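Side-chain contact in myosin-2 (Saccharomyces cerevisiae, PDB 6IXO), which carries organelles and other cargo along polarised actin cables as a class V myosin, gripping their receptors through its globular tail domain: residues Q25-G30 / A79-T84. Residues are numbered along the deposited sequence; the frame is centred on the assembly and turned at random.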
ATOM      1  N   GLN A  25      15.182 -25.157  -4.298  1.00 47.59           N
ATOM      2  CA  GLN A  25      16.166 -24.213  -4.837  1.00 46.55           C
ATOM      3  C   GLN A  25      15.638 -23.505  -6.101  1.00 39.73           C
ATOM      4  O   GLN A  25      15.765 -22.271  -6.270  1.00 36.74           O
ATOM      5  CB  GLN A  25      17.474 -24.965  -5.115  1.00 52.86           C
ATOM      6  CG  GLN A  25      18.687 -24.067  -5.277  1.00 64.74           C
ATOM      7  CD  GLN A  25      18.864 -23.558  -6.698  1.00 71.63           C
ATOM      8  OE1 GLN A  25      18.350 -24.150  -7.661  1.00 68.39           O
ATOM      9  NE2 GLN A  25      19.592 -22.452  -6.839  1.00 77.56           N
ATOM     10  N   GLU A  26      15.032 -24.290  -6.983  1.00 44.92           N
ATOM     11  CA  GLU A  26      14.325 -23.773  -8.154  1.00 38.52           C
ATOM     12  C   GLU A  26      13.270 -22.795  -7.807  1.00 38.99           C
ATOM     13  O   GLU A  26      13.172 -21.735  -8.424  1.00 38.66           O
ATOM     14  CB  GLU A  26      13.658 -24.930  -8.943  1.00 38.48           C
ATOM     15  CG  GLU A  26      14.492 -25.475 -10.019  1.00 41.27           C
ATOM     16  CD  GLU A  26      13.754 -26.543 -10.882  1.00 45.07           C
ATOM     17  OE1 GLU A  26      12.511 -26.440 -11.076  1.00 40.99           O
ATOM     18  OE2 GLU A  26      14.436 -27.464 -11.362  1.00 46.68           O
ATOM     19  N   ILE A  27      12.446 -23.160  -6.833  1.00 35.45           N
ATOM     20  CA  ILE A  27      11.339 -22.291  -6.448  1.00 33.36           C
ATOM     21  C   ILE A  27      11.834 -21.019  -5.780  1.00 40.12           C
ATOM     22  O   ILE A  27      11.422 -19.915  -6.158  1.00 36.91           O
ATOM     23  CB  ILE A  27      10.375 -23.028  -5.496  1.00 35.44           C
ATOM     24  CG1 ILE A  27       9.763 -24.252  -6.208  1.00 44.98           C
ATOM     25  CG2 ILE A  27       9.261 -22.166  -5.105  1.00 38.11           C
ATOM     26  CD1 ILE A  27       8.864 -23.883  -7.341  1.00 41.90           C
ATOM     27  N   THR A  28      12.722 -21.154  -4.796  1.00 42.04           N
ATOM     28  CA  THR A  28      13.131 -19.943  -4.061  1.00 39.97           C
ATOM     29  C   THR A  28      14.048 -19.040  -4.881  1.00 40.17           C
ATOM     30  O   THR A  28      13.898 -17.803  -4.869  1.00 44.81           O
ATOM     31  CB  THR A  28      13.807 -20.286  -2.714  1.00 40.74           C
ATOM     32  OG1 THR A  28      14.983 -21.054  -2.934  1.00 44.62           O
ATOM     33  CG2 THR A  28      12.854 -21.047  -1.805  1.00 46.63           C
ATOM     34  N   GLU A  29      14.999 -19.621  -5.601  1.00 43.66           N
ATOM     35  CA  GLU A  29      15.942 -18.791  -6.336  1.00 45.21           C
ATOM     36  C   GLU A  29      15.412 -18.408  -7.723  1.00 46.93           C
ATOM     37  O   GLU A  29      15.621 -17.304  -8.163  1.00 46.01           O
ATOM     38  CB  GLU A  29      17.307 -19.494  -6.458  1.00 48.37           C
ATOM     39  CG  GLU A  29      17.926 -19.904  -5.114  1.00 55.26           C
ATOM     40  CD  GLU A  29      18.160 -18.712  -4.160  1.00 63.26           C
ATOM     41  OE1 GLU A  29      18.772 -17.700  -4.583  1.00 60.99           O
ATOM     42  OE2 GLU A  29      17.727 -18.795  -2.987  1.00 67.66           O
ATOM     43  N   GLY A  30      14.731 -19.320  -8.415  1.00 45.93           N
ATOM     44  CA  GLY A  30      14.277 -19.054  -9.773  1.00 45.23           C
ATOM     45  C   GLY A  30      12.914 -18.368  -9.841  1.00 52.17           C
ATOM     46  O   GLY A  30      12.742 -17.348 -10.495  1.00 55.11           O
ATOM     47  N   ALA A  79       7.721 -23.509   4.343  1.00 43.46           N
ATOM     48  CA  ALA A  79       8.556 -22.665   5.183  1.00 42.72           C
ATOM     49  C   ALA A  79       9.529 -21.856   4.331  1.00 42.85           C
ATOM     50  O   ALA A  79       9.751 -20.678   4.593  1.00 42.27           O
ATOM     51  CB  ALA A  79       9.306 -23.494   6.187  1.00 46.63           C
ATOM     52  N   GLN A  80      10.106 -22.488   3.314  1.00 43.81           N
ATOM     53  CA  GLN A  80      10.971 -21.784   2.372  1.00 42.89           C
ATOM     54  C   GLN A  80      10.232 -20.713   1.578  1.00 40.81           C
ATOM     55  O   GLN A  80      10.754 -19.595   1.377  1.00 39.68           O
ATOM     56  CB  GLN A  80      11.602 -22.763   1.394  1.00 48.44           C
ATOM     57  CG  GLN A  80      12.665 -23.628   2.014  1.00 61.81           C
ATOM     58  CD  GLN A  80      14.043 -23.115   1.709  1.00 75.22           C
ATOM     59  OE1 GLN A  80      14.304 -21.908   1.776  1.00 72.80           O
ATOM     60  NE2 GLN A  80      14.937 -24.025   1.341  1.00 88.55           N
ATOM     61  N   VAL A  81       9.034 -21.059   1.106  1.00 36.44           N
ATOM     62  CA  VAL A  81       8.228 -20.114   0.339  1.00 33.98           C
ATOM     63  C   VAL A  81       7.881 -18.894   1.213  1.00 35.68           C
ATOM     64  O   VAL A  81       8.049 -17.746   0.787  1.00 29.96           O
ATOM     65  CB  VAL A  81       6.931 -20.773  -0.205  1.00 36.68           C
ATOM     66  CG1 VAL A  81       5.914 -19.706  -0.604  1.00 30.58           C
ATOM     67  CG2 VAL A  81       7.270 -21.631  -1.398  1.00 38.76           C
ATOM     68  N   LEU A  82       7.428 -19.133   2.439  1.00 36.21           N
ATOM     69  CA  LEU A  82       7.010 -18.003   3.297  1.00 35.50           C
ATOM     70  C   LEU A  82       8.185 -17.037   3.569  1.00 34.11           C
ATOM     71  O   LEU A  82       8.055 -15.794   3.431  1.00 31.63           O
ATOM     72  CB  LEU A  82       6.439 -18.538   4.614  1.00 41.75           C
ATOM     73  CG  LEU A  82       5.114 -19.294   4.469  1.00 44.28           C
ATOM     74  CD1 LEU A  82       4.880 -20.234   5.639  1.00 50.37           C
ATOM     75  CD2 LEU A  82       3.979 -18.325   4.372  1.00 41.58           C
ATOM     76  N   THR A  83       9.320 -17.617   3.950  1.00 34.80           N
ATOM     77  CA  THR A  83      10.524 -16.861   4.269  1.00 41.20           C
ATOM     78  C   THR A  83      10.970 -16.056   3.069  1.00 39.50           C
ATOM     79  O   THR A  83      11.308 -14.870   3.188  1.00 38.90           O
ATOM     80  CB  THR A  83      11.696 -17.789   4.695  1.00 38.67           C
ATOM     81  OG1 THR A  83      11.315 -18.539   5.851  1.00 45.29           O
ATOM     82  CG2 THR A  83      12.937 -16.944   5.033  1.00 45.18           C
ATOM     83  N   THR A  84      10.983 -16.704   1.906  1.00 31.97           N
ATOM     84  CA  THR A  84      11.541 -16.079   0.714  1.00 30.12           C
ATOM     85  C   THR A  84      10.673 -14.917   0.261  1.00 33.03           C
ATOM     86  O   THR A  84      11.177 -13.835  -0.084  1.00 37.16           O
ATOM     87  CB  THR A  84      11.729 -17.112  -0.438  1.00 35.61           C
ATOM     88  OG1 THR A  84      12.669 -18.112  -0.015  1.00 38.48           O
ATOM     89  CG2 THR A  84      12.256 -16.422  -1.706  1.00 33.70           C
TER
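T28 packs its methyl against Q80 and T84, joining helices 20-32 and 71-90 in the all-helical globular tail, the cargo-binding domain of this myosin V. The short segments 25-30 and 79-84 run in the same direction at 5°, their axes 9.8 Å apart, and T28 and T84 bring their CA atoms within 6.3 Å.

The contact is made by van der Waals packing, with no hydrogen bond from one segment to the other. T28 has CG2 anti to its carbonyl carbon (chi1 61°), which sends the methyl across to the other helix. There T28 CG2 lies 3.8 Å from Q80 CB and also meets the amide oxygen of the bent Q80 side chain, at the exposed margin. The T28 and T84 side chains cross at about a right angle, while T84 CG2 rests 3.8 Å from T28 O. A separate apolar touch, I27 CG2 to V81 CG2 at 4.2 Å, leads into the interior, where both residues also pack on L58 of helix 53-67. I27 further touches T405 of helix 403-415, near the C-terminal end.

The two threonine hydroxyls are bonded within their own helices. T28 OG1 bonds back to N24 O, leaving the methyl to face helix 71-90. T84 OG1 likewise bonds to Q80 O at 2.8 Å; that carbonyl also accepts T84 N, the two donors arriving from opposite faces of its plane. An alanine in place of T84 would remove both the hydroxyl and the methyl, which would probably open a gap beside T28 and leave Q80 O with one donor fewer. The nearest approach between the segments is T28 CG2 to T84 OG1, 3.4 Å.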